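Local atomic coordinates of arginyl-tRNA synthetase, putative (Plasmodium falciparum, PDB entry 5JLD), a protein that probably catalyses the ATP-dependent attachment of L-arginine to tRNA(Arg), releasing AMP and diphosphate, as a class I aminoacyl-tRNA synthetase. Residues V311-Q316 with L353-T358; K15-N20 with T80-I85; R491-N496 with S566-C571. All coordinates share one frame; numbering follows the deposited sequence.

Contact 1: residues V311-Q316 with L353-T358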
loop_
_atom_site.group_PDB
_atom_site.type_symbol
_atom_site.label_atom_id
_atom_site.label_comp_id
_atom_site.label_asym_id
_atom_site.label_seq_id
_atom_site.Cartn_x
_atom_site.Cartn_y
_atom_site.Cartn_z
ATOM N N VAL A 311 18.589 22.296 2.933
ATOM C CA VAL A 311 19.173 21.924 1.650
ATOM C C VAL A 311 18.321 22.389 0.470
ATOM O O VAL A 311 17.161 21.995 0.341
ATOM C CB VAL A 311 19.385 20.401 1.550
ATOM C CG1 VAL A 311 19.959 20.029 0.174
ATOM C CG2 VAL A 311 20.317 19.923 2.664
ATOM N N PRO A 312 18.895 23.240 -0.390
ATOM C CA PRO A 312 18.186 23.721 -1.586
ATOM C C PRO A 312 18.039 22.668 -2.697
ATOM O O PRO A 312 18.801 21.699 -2.748
ATOM C CB PRO A 312 19.076 24.872 -2.066
ATOM C CG PRO A 312 20.437 24.457 -1.638
ATOM C CD PRO A 312 20.272 23.763 -0.325
ATOM N N LEU A 313 17.060 22.859 -3.576
ATOM C CA LEU A 313 17.020 22.097 -4.832
ATOM C C LEU A 313 17.936 22.754 -5.872
ATOM O O LEU A 313 17.859 23.957 -6.111
ATOM C CB LEU A 313 15.590 21.992 -5.369
ATOM C CG LEU A 313 14.578 21.400 -4.372
ATOM C CD1 LEU A 313 13.149 21.422 -4.941
ATOM C CD2 LEU A 313 14.970 19.980 -3.943
ATOM N N PHE A 314 18.811 21.968 -6.481
ATOM C CA PHE A 314 19.682 22.499 -7.533
ATOM C C PHE A 314 19.022 22.268 -8.902
ATOM O O PHE A 314 18.838 21.129 -9.341
ATOM C CB PHE A 314 21.072 21.863 -7.440
ATOM C CG PHE A 314 21.783 22.159 -6.130
ATOM C CD1 PHE A 314 21.451 21.465 -4.970
ATOM C CD2 PHE A 314 22.771 23.132 -6.060
ATOM C CE1 PHE A 314 22.090 21.736 -3.767
ATOM C CE2 PHE A 314 23.420 23.409 -4.854
ATOM C CZ PHE A 314 23.079 22.710 -3.709
ATOM N N LEU A 315 18.622 23.359 -9.546
ATOM C CA LEU A 315 17.816 23.269 -10.762
ATOM C C LEU A 315 18.601 23.631 -12.029
ATOM O O LEU A 315 18.387 23.043 -13.085
ATOM C CB LEU A 315 16.572 24.149 -10.622
ATOM C CG LEU A 315 15.730 23.745 -9.395
ATOM C CD1 LEU A 315 14.485 24.601 -9.233
ATOM C CD2 LEU A 315 15.346 22.281 -9.485
ATOM N N GLN A 316 19.514 24.591 -11.932
ATOM C CA GLN A 316 20.413 24.852 -13.051
ATOM C C GLN A 316 21.834 24.977 -12.527
ATOM O O GLN A 316 22.065 25.697 -11.569
ATOM C CB GLN A 316 19.997 26.114 -13.822
ATOM C CG GLN A 316 20.967 26.513 -14.963
ATOM C CD GLN A 316 20.397 27.598 -15.895
ATOM O OE1 GLN A 316 19.245 27.519 -16.350
ATOM N NE2 GLN A 316 21.212 28.612 -16.183
ATOM N N LEU A 353 13.069 11.323 2.104
ATOM C CA LEU A 353 11.890 12.067 2.596
ATOM C C LEU A 353 12.007 13.583 2.462
ATOM O O LEU A 353 11.196 14.218 1.788
ATOM C CB LEU A 353 11.618 11.726 4.070
ATOM C CG LEU A 353 10.572 12.570 4.823
ATOM C CD1 LEU A 353 9.208 12.639 4.093
ATOM C CD2 LEU A 353 10.393 12.049 6.269
ATOM N N THR A 354 13.023 14.141 3.115
ATOM C CA THR A 354 13.283 15.571 3.108
ATOM C C THR A 354 13.318 16.095 1.674
ATOM O O THR A 354 12.603 17.061 1.326
ATOM C CB THR A 354 14.616 15.882 3.827
ATOM O OG1 THR A 354 14.621 15.240 5.109
ATOM C CG2 THR A 354 14.827 17.374 3.987
ATOM N N HIS A 355 14.093 15.404 0.837
ATOM C CA HIS A 355 14.199 15.754 -0.577
ATOM C C HIS A 355 12.806 15.930 -1.155
ATOM O O HIS A 355 12.479 17.012 -1.668
ATOM C CB HIS A 355 14.987 14.681 -1.330
ATOM C CG HIS A 355 14.950 14.826 -2.815
ATOM N ND1 HIS A 355 15.758 15.710 -3.502
ATOM C CD2 HIS A 355 14.198 14.194 -3.748
ATOM C CE1 HIS A 355 15.503 15.612 -4.793
ATOM N NE2 HIS A 355 14.569 14.694 -4.970
ATOM N N PHE A 356 11.939 14.926 -0.980
ATOM C CA PHE A 356 10.638 15.029 -1.650
ATOM C C PHE A 356 9.762 16.073 -0.962
ATOM O O PHE A 356 8.989 16.785 -1.630
ATOM C CB PHE A 356 9.934 13.664 -1.753
ATOM C CG PHE A 356 10.486 12.815 -2.860
ATOM C CD1 PHE A 356 10.148 13.085 -4.191
ATOM C CD2 PHE A 356 11.397 11.801 -2.592
ATOM C CE1 PHE A 356 10.685 12.334 -5.237
ATOM C CE2 PHE A 356 11.950 11.043 -3.633
ATOM C CZ PHE A 356 11.590 11.306 -4.958
ATOM N N GLU A 357 9.934 16.228 0.346
ATOM C CA GLU A 357 9.180 17.256 1.040
ATOM C C GLU A 357 9.618 18.605 0.469
ATOM O O GLU A 357 8.776 19.477 0.191
ATOM C CB GLU A 357 9.387 17.172 2.562
ATOM C CG GLU A 357 8.577 16.055 3.194
ATOM C CD GLU A 357 8.477 16.157 4.704
ATOM O OE1 GLU A 357 9.521 16.358 5.361
ATOM O OE2 GLU A 357 7.346 16.044 5.231
ATOM N N THR A 358 10.917 18.734 0.203
ATOM C CA THR A 358 11.415 19.999 -0.353
ATOM C C THR A 358 10.836 20.206 -1.753
ATOM O O THR A 358 10.581 21.335 -2.172
ATOM C CB THR A 358 12.951 20.065 -0.432
ATOM O OG1 THR A 358 13.530 19.755 0.843
ATOM C CG2 THR A 358 13.397 21.462 -0.854
#

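Contact 2: residues K15-N20 with T80-I85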
loop_
_atom_site.group_PDB
_atom_site.type_symbol
_atom_site.label_atom_id
_atom_site.label_comp_id
_atom_site.label_asym_id
_atom_site.label_seq_id
_atom_site.Cartn_x
_atom_site.Cartn_y
_atom_site.Cartn_z
ATOM N N LYS A 15 -18.066 8.184 14.680
ATOM C CA LYS A 15 -17.464 9.508 14.853
ATOM C C LYS A 15 -18.522 10.577 14.691
ATOM O O LYS A 15 -18.608 11.497 15.503
ATOM C CB LYS A 15 -16.315 9.755 13.859
ATOM C CG LYS A 15 -15.581 11.061 14.118
ATOM C CD LYS A 15 -14.628 11.440 12.982
ATOM C CE LYS A 15 -14.283 12.937 13.038
ATOM N NZ LYS A 15 -15.512 13.804 13.124
ATOM N N THR A 16 -19.337 10.446 13.646
ATOM C CA THR A 16 -20.427 11.398 13.425
ATOM C C THR A 16 -21.449 11.392 14.582
ATOM O O THR A 16 -21.838 12.453 15.087
ATOM C CB THR A 16 -21.159 11.111 12.104
ATOM O OG1 THR A 16 -20.252 11.306 11.015
ATOM C CG2 THR A 16 -22.362 12.055 11.939
ATOM N N ILE A 17 -21.879 10.207 15.006
ATOM C CA ILE A 17 -22.809 10.143 16.149
ATOM C C ILE A 17 -22.274 10.907 17.399
ATOM O O ILE A 17 -22.977 11.757 18.014
ATOM C CB ILE A 17 -23.126 8.670 16.485
ATOM C CG1 ILE A 17 -23.983 8.068 15.359
ATOM C CG2 ILE A 17 -23.794 8.517 17.896
ATOM C CD1 ILE A 17 -24.109 6.574 15.420
ATOM N N PHE A 18 -21.010 10.668 17.732
ATOM C CA PHE A 18 -20.417 11.369 18.872
ATOM C C PHE A 18 -20.264 12.875 18.639
ATOM O O PHE A 18 -20.512 13.676 19.548
ATOM C CB PHE A 18 -19.064 10.761 19.234
ATOM C CG PHE A 18 -19.180 9.545 20.098
ATOM C CD1 PHE A 18 -19.206 9.666 21.485
ATOM C CD2 PHE A 18 -19.299 8.279 19.527
ATOM C CE1 PHE A 18 -19.327 8.540 22.287
ATOM C CE2 PHE A 18 -19.427 7.147 20.326
ATOM C CZ PHE A 18 -19.436 7.278 21.708
ATOM N N GLN A 19 -19.859 13.251 17.426
ATOM C CA GLN A 19 -19.726 14.659 17.047
ATOM C C GLN A 19 -21.042 15.399 17.257
ATOM O O GLN A 19 -21.073 16.503 17.830
ATOM C CB GLN A 19 -19.272 14.793 15.576
ATOM C CG GLN A 19 -18.924 16.221 15.159
ATOM C CD GLN A 19 -17.743 16.777 15.925
ATOM O OE1 GLN A 19 -16.619 16.289 15.797
ATOM N NE2 GLN A 19 -17.991 17.796 16.745
ATOM N N ASN A 20 -22.134 14.788 16.808
ATOM C CA ASN A 20 -23.433 15.439 16.975
ATOM C C ASN A 20 -23.780 15.539 18.461
ATOM O O ASN A 20 -24.269 16.588 18.914
ATOM C CB ASN A 20 -24.543 14.699 16.219
ATOM C CG ASN A 20 -24.326 14.699 14.686
ATOM O OD1 ASN A 20 -23.461 15.406 14.166
ATOM N ND2 ASN A 20 -25.129 13.910 13.976
ATOM N N THR A 80 -30.036 2.733 18.253
ATOM C CA THR A 80 -30.390 1.336 18.447
ATOM C C THR A 80 -29.267 0.410 17.991
ATOM O O THR A 80 -29.250 -0.758 18.358
ATOM C CB THR A 80 -31.685 0.950 17.701
ATOM O OG1 THR A 80 -31.512 1.147 16.294
ATOM C CG2 THR A 80 -32.861 1.790 18.193
ATOM N N ILE A 81 -28.323 0.921 17.200
ATOM C CA ILE A 81 -27.226 0.069 16.728
ATOM C C ILE A 81 -26.179 -0.166 17.810
ATOM O O ILE A 81 -25.312 -1.031 17.681
ATOM C CB ILE A 81 -26.546 0.657 15.487
ATOM C CG1 ILE A 81 -25.801 1.943 15.837
ATOM C CG2 ILE A 81 -27.584 0.908 14.393
ATOM C CD1 ILE A 81 -24.895 2.412 14.734
ATOM N N PHE A 82 -26.258 0.616 18.878
ATOM C CA PHE A 82 -25.419 0.404 20.046
ATOM C C PHE A 82 -26.109 -0.563 21.000
ATOM O O PHE A 82 -27.171 -0.253 21.538
ATOM C CB PHE A 82 -25.134 1.724 20.761
ATOM C CG PHE A 82 -24.288 2.663 19.975
ATOM C CD1 PHE A 82 -23.422 2.184 19.006
ATOM C CD2 PHE A 82 -24.361 4.029 20.195
ATOM C CE1 PHE A 82 -22.629 3.055 18.262
ATOM C CE2 PHE A 82 -23.579 4.909 19.460
ATOM C CZ PHE A 82 -22.707 4.416 18.488
ATOM N N GLU A 83 -25.518 -1.733 21.197
ATOM C CA GLU A 83 -26.048 -2.679 22.177
ATOM C C GLU A 83 -25.747 -2.176 23.579
ATOM O O GLU A 83 -26.499 -2.414 24.525
ATOM C CB GLU A 83 -25.448 -4.066 21.973
ATOM C CG GLU A 83 -25.600 -5.011 23.166
ATOM C CD GLU A 83 -24.689 -6.212 23.047
ATOM O OE1 GLU A 83 -24.933 -7.047 22.146
ATOM O OE2 GLU A 83 -23.721 -6.312 23.834
ATOM N N GLU A 84 -24.634 -1.467 23.696
ATOM C CA GLU A 84 -24.195 -0.939 24.972
ATOM C C GLU A 84 -23.351 0.313 24.758
ATOM O O GLU A 84 -22.607 0.419 23.782
ATOM C CB GLU A 84 -23.411 -2.006 25.736
ATOM C CG GLU A 84 -22.432 -1.478 26.758
ATOM C CD GLU A 84 -21.638 -2.593 27.410
ATOM O OE1 GLU A 84 -22.124 -3.744 27.392
ATOM O OE2 GLU A 84 -20.520 -2.331 27.911
ATOM N N ILE A 85 -23.496 1.265 25.670
ATOM C CA ILE A 85 -22.686 2.462 25.684
ATOM C C ILE A 85 -22.418 2.801 27.152
ATOM O O ILE A 85 -23.351 2.896 27.960
ATOM C CB ILE A 85 -23.374 3.609 24.928
ATOM C CG1 ILE A 85 -22.617 4.923 25.131
ATOM C CG2 ILE A 85 -24.852 3.712 25.337
ATOM C CD1 ILE A 85 -22.921 5.967 24.086
#

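Contact 3: residues R491-N496 with S566-C571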
loop_
_atom_site.group_PDB
_atom_site.type_symbol
_atom_site.label_atom_id
_atom_site.label_comp_id
_atom_site.label_asym_id
_atom_site.label_seq_id
_atom_site.Cartn_x
_atom_site.Cartn_y
_atom_site.Cartn_z
ATOM N N ARG A 491 -15.494 -27.665 0.473
ATOM C CA ARG A 491 -15.382 -28.914 -0.274
ATOM C C ARG A 491 -16.008 -30.083 0.488
ATOM O O ARG A 491 -16.587 -30.975 -0.133
ATOM C CB ARG A 491 -13.922 -29.230 -0.611
ATOM C CG ARG A 491 -13.253 -28.164 -1.477
ATOM C CD ARG A 491 -11.894 -28.606 -2.008
ATOM N NE ARG A 491 -10.965 -28.990 -0.949
ATOM C CZ ARG A 491 -9.949 -28.237 -0.541
ATOM N NH1 ARG A 491 -9.741 -27.048 -1.094
ATOM N NH2 ARG A 491 -9.148 -28.661 0.426
ATOM N N LYS A 492 -15.912 -30.071 1.819
ATOM C CA LYS A 492 -16.318 -31.237 2.623
ATOM C C LYS A 492 -17.750 -31.200 3.176
ATOM O O LYS A 492 -18.221 -32.195 3.726
ATOM C CB LYS A 492 -15.346 -31.437 3.797
ATOM C CG LYS A 492 -14.105 -32.262 3.453
ATOM C CD LYS A 492 -13.251 -32.587 4.682
ATOM C CE LYS A 492 -12.581 -31.340 5.266
ATOM N NZ LYS A 492 -11.652 -31.661 6.392
ATOM N N SER A 493 -18.441 -30.073 3.042
ATOM C CA SER A 493 -19.805 -29.977 3.560
ATOM C C SER A 493 -20.807 -30.583 2.585
ATOM O O SER A 493 -20.637 -30.492 1.367
ATOM C CB SER A 493 -20.182 -28.526 3.853
ATOM O OG SER A 493 -21.579 -28.334 3.706
ATOM N N THR A 494 -21.854 -31.193 3.132
ATOM C CA THR A 494 -22.867 -31.852 2.318
ATOM C C THR A 494 -23.944 -30.871 1.861
ATOM O O THR A 494 -24.892 -31.256 1.183
ATOM C CB THR A 494 -23.539 -33.008 3.081
ATOM O OG1 THR A 494 -24.473 -32.481 4.032
ATOM C CG2 THR A 494 -22.494 -33.850 3.805
ATOM N N ILE A 495 -23.792 -29.605 2.233
ATOM C CA ILE A 495 -24.748 -28.577 1.843
ATOM C C ILE A 495 -24.155 -27.608 0.825
ATOM O O ILE A 495 -23.038 -27.125 1.002
ATOM C CB ILE A 495 -25.231 -27.766 3.058
ATOM C CG1 ILE A 495 -25.627 -28.698 4.207
ATOM C CG2 ILE A 495 -26.374 -26.838 2.659
ATOM C CD1 ILE A 495 -25.727 -27.990 5.537
ATOM N N ASN A 496 -24.906 -27.324 -0.236
ATOM C CA ASN A 496 -24.525 -26.279 -1.182
ATOM C C ASN A 496 -24.667 -24.908 -0.535
ATOM O O ASN A 496 -25.750 -24.549 -0.074
ATOM C CB ASN A 496 -25.380 -26.346 -2.451
ATOM C CG ASN A 496 -24.828 -27.308 -3.489
ATOM O OD1 ASN A 496 -23.841 -27.010 -4.169
ATOM N ND2 ASN A 496 -25.480 -28.460 -3.635
ATOM N N SER A 566 -26.140 -20.843 8.887
ATOM C CA SER A 566 -25.571 -19.537 9.239
ATOM C C SER A 566 -24.049 -19.599 9.426
ATOM O O SER A 566 -23.327 -18.730 8.931
ATOM C CB SER A 566 -26.208 -18.983 10.512
ATOM O OG SER A 566 -25.603 -17.751 10.874
ATOM N N ARG A 567 -23.559 -20.627 10.116
ATOM C CA ARG A 567 -22.108 -20.782 10.262
ATOM C C ARG A 567 -21.412 -20.928 8.900
ATOM O O ARG A 567 -20.359 -20.355 8.682
ATOM C CB ARG A 567 -21.765 -21.974 11.153
ATOM C CG ARG A 567 -22.131 -21.733 12.623
ATOM C CD ARG A 567 -21.408 -22.662 13.576
ATOM N NE ARG A 567 -21.901 -24.035 13.515
ATOM C CZ ARG A 567 -23.034 -24.479 14.065
ATOM N NH1 ARG A 567 -23.859 -23.658 14.719
ATOM N NH2 ARG A 567 -23.353 -25.759 13.941
ATOM N N LEU A 568 -22.010 -21.696 7.997
ATOM C CA LEU A 568 -21.444 -21.891 6.671
ATOM C C LEU A 568 -21.381 -20.565 5.915
ATOM O O LEU A 568 -20.395 -20.260 5.238
ATOM C CB LEU A 568 -22.265 -22.910 5.886
ATOM C CG LEU A 568 -21.464 -23.701 4.854
ATOM C CD1 LEU A 568 -20.452 -24.607 5.559
ATOM C CD2 LEU A 568 -22.397 -24.510 3.960
ATOM N N LEU A 569 -22.442 -19.780 6.051
ATOM C CA LEU A 569 -22.498 -18.443 5.479
ATOM C C LEU A 569 -21.355 -17.577 6.006
ATOM O O LEU A 569 -20.679 -16.861 5.235
ATOM C CB LEU A 569 -23.851 -17.797 5.789
ATOM C CG LEU A 569 -24.610 -17.149 4.628
ATOM C CD1 LEU A 569 -24.600 -18.042 3.399
ATOM C CD2 LEU A 569 -26.032 -16.827 5.049
ATOM N N LEU A 570 -21.134 -17.648 7.318
ATOM C CA LEU A 570 -20.012 -16.927 7.925
ATOM C C LEU A 570 -18.687 -17.383 7.323
ATOM O O LEU A 570 -17.782 -16.575 7.084
ATOM C CB LEU A 570 -19.982 -17.128 9.444
ATOM C CG LEU A 570 -20.505 -15.946 10.257
ATOM C CD1 LEU A 570 -20.625 -16.302 11.728
ATOM C CD2 LEU A 570 -19.616 -14.726 10.063
ATOM N N CYS A 571 -18.578 -18.690 7.102
ATOM C CA CYS A 571 -17.386 -19.251 6.490
ATOM C C CYS A 571 -17.175 -18.665 5.080
ATOM O O CYS A 571 -16.058 -18.345 4.698
ATOM C CB CYS A 571 -17.483 -20.774 6.435
ATOM S SG CYS A 571 -17.295 -21.624 8.032
#

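Contact 1: residues V311-Q316 with L353-T358
T358 meets L313 through its methyl because CG2 lies anti to the backbone N while OG1 (chi1 -53°) is turned back along its own helix; L313, with CG beside its backbone N, sends its branched end toward that methyl. T358 CG2 comes within 3.7 Å of L313 CG and 3.8 Å of L313 CD2, so it rests against the fork of the leucine, and the two side chains run past one another in opposite senses. The other leucine methyl, L313 CD1, lies 3.8 Å from the carbonyl O of T358.

Beside this pair, H355 ND1 stands 4.4 Å from L313 CD2, the methyl lying obliquely to the imidazole. The ring's NE2 is hydrogen-bonded to D328, which holds the outer end of the imidazole. V311 adds backbone, its O being 4.0 Å from T358 CG2.

The strand at 313-316 is an outer strand of a small antiparallel sheet within the class I catalytic domain, and the contact sets it against the start of helix 353-364. L313 also touches I359 and L362 farther along that helix.

Between the segments the chemistry is van der Waals contact, while T358 OG1 donates to T354 O at 2.9 Å from above the carbonyl plane. The hydroxyl of this buried threonine is thereby satisfied within its own helix, and its methyl is what faces L313.

Contact 2: residues K15-N20 with T80-I85
Helix segment 15-20 and the chain at 80-85 keep their backbones well apart, with I17 CA 10.8 Å from F82 CA and F18 CA 11.4 Å from I85 CA, a separation filled by side chains from both. I17 and F82 approach from opposite directions. In I17, chi1 (-69° for CG1) places CG2 anti to the backbone N and toward the phenyl ring, while the extended chi2 (168°) carries CD1 out beside it: CG2 lies 3.9 Å from F82 CE2, and CD1 lies 4.0 Å from F82 CZ. The methyl CG2 stands obliquely to the ring, and the two methyls lie along the CE2-CZ bond, both displaced to one side of the ring plane.

Two looser contacts extend the layer. I17 CD1 also meets I81 CD1 at 4.3 Å, while from the next residue F18 CZ comes to 4.4 Å from I85 CD1, again at an oblique angle to the aromatic ring. The touching atoms are all apolar: branched aliphatic groups against ring carbons, and methyl against methyl.

Within the N-terminal domain of the synthetase, helix 10-25 packs on an antiparallel sheet of which 82-86 is one edge strand. A classic beta bulge, in which E83 and E84 both face K96, interrupts that strand, and F82 and I85 on its two sides both point toward the helix. I77 touches F18, F82 and I85, I93 of strand 93-97 touches F18 and I85, and I14 of helix 10-25 touches F82.

Contact 3: residues R491-N496 with S566-C571
L568 points from its helix at the loop that follows helix 476-492, and one of its methyls does all the close touching. CD2 lies 3.9 Å from S493 OG and 4.0 Å from I495 O, so the methyl abuts two oxygens of the loop, one from a side chain and one from the backbone. I495 adds an apolar neighbour, with its CB 4.4 Å from L568 CD2. The leucine carries CG roughly anti to its backbone N (chi1 -151°), which extends the branch from the helix toward the loop.

S493 faces the leucine as well, but its hydroxyl has a second task. OG, placed roughly anti to the serine N at chi1 151°, accepts a hydrogen bond from I495 N at 2.9 Å, and the N-H...O angle of 163° makes this a nearly straight bond. A serine or threonine side-chain oxygen accepting from the backbone N two residues on makes an ST turn. Here it lies just where the chain abandons helical geometry, S493 being the first residue after helix 476-492 to do so. The turn puts S493 OG and the I495 backbone side by side, where the L568 methyl meets both.

Both segments belong to the DALR anticodon-binding domain, which is built here from helices, and the contact joins the exit of helix 476-492 to helix 564-584. F490, in the last turn of the former helix, also touches L568, so the leucine packs on helix and loop alike. C571, one turn farther along helix 564-584, touches I489 and F490, so the two helices also meet ahead of the ST turn. On another side of helix 564-584, L570 packs against F552 of helix 536-556 and L515 of helix 510-520.

The three contacts share no secondary-structure elements and lie in the catalytic (contact 1), N-terminal (contact 2) and anticodon-binding (contact 3) parts of the enzyme. Contacts 1 and 3 sit on opposite sides of the chain's centre, with centres about 57 Å apart; contacts 2 and 3 are closer, about 34 Å between centres. All are partly buried, none wholly core or surface. Contacts 1 and 2 both set a helix on an edge strand of an antiparallel sheet, whereas contact 3 joins a helix to a post-helical loop. Their chemistry differs accordingly: purely hydrocarbon and aromatic in contact 2, a threonine methyl against a leucine, the hydroxyl bonded back to its own helix, in contact 1, and a leucine methyl against loop oxygens in contact 3.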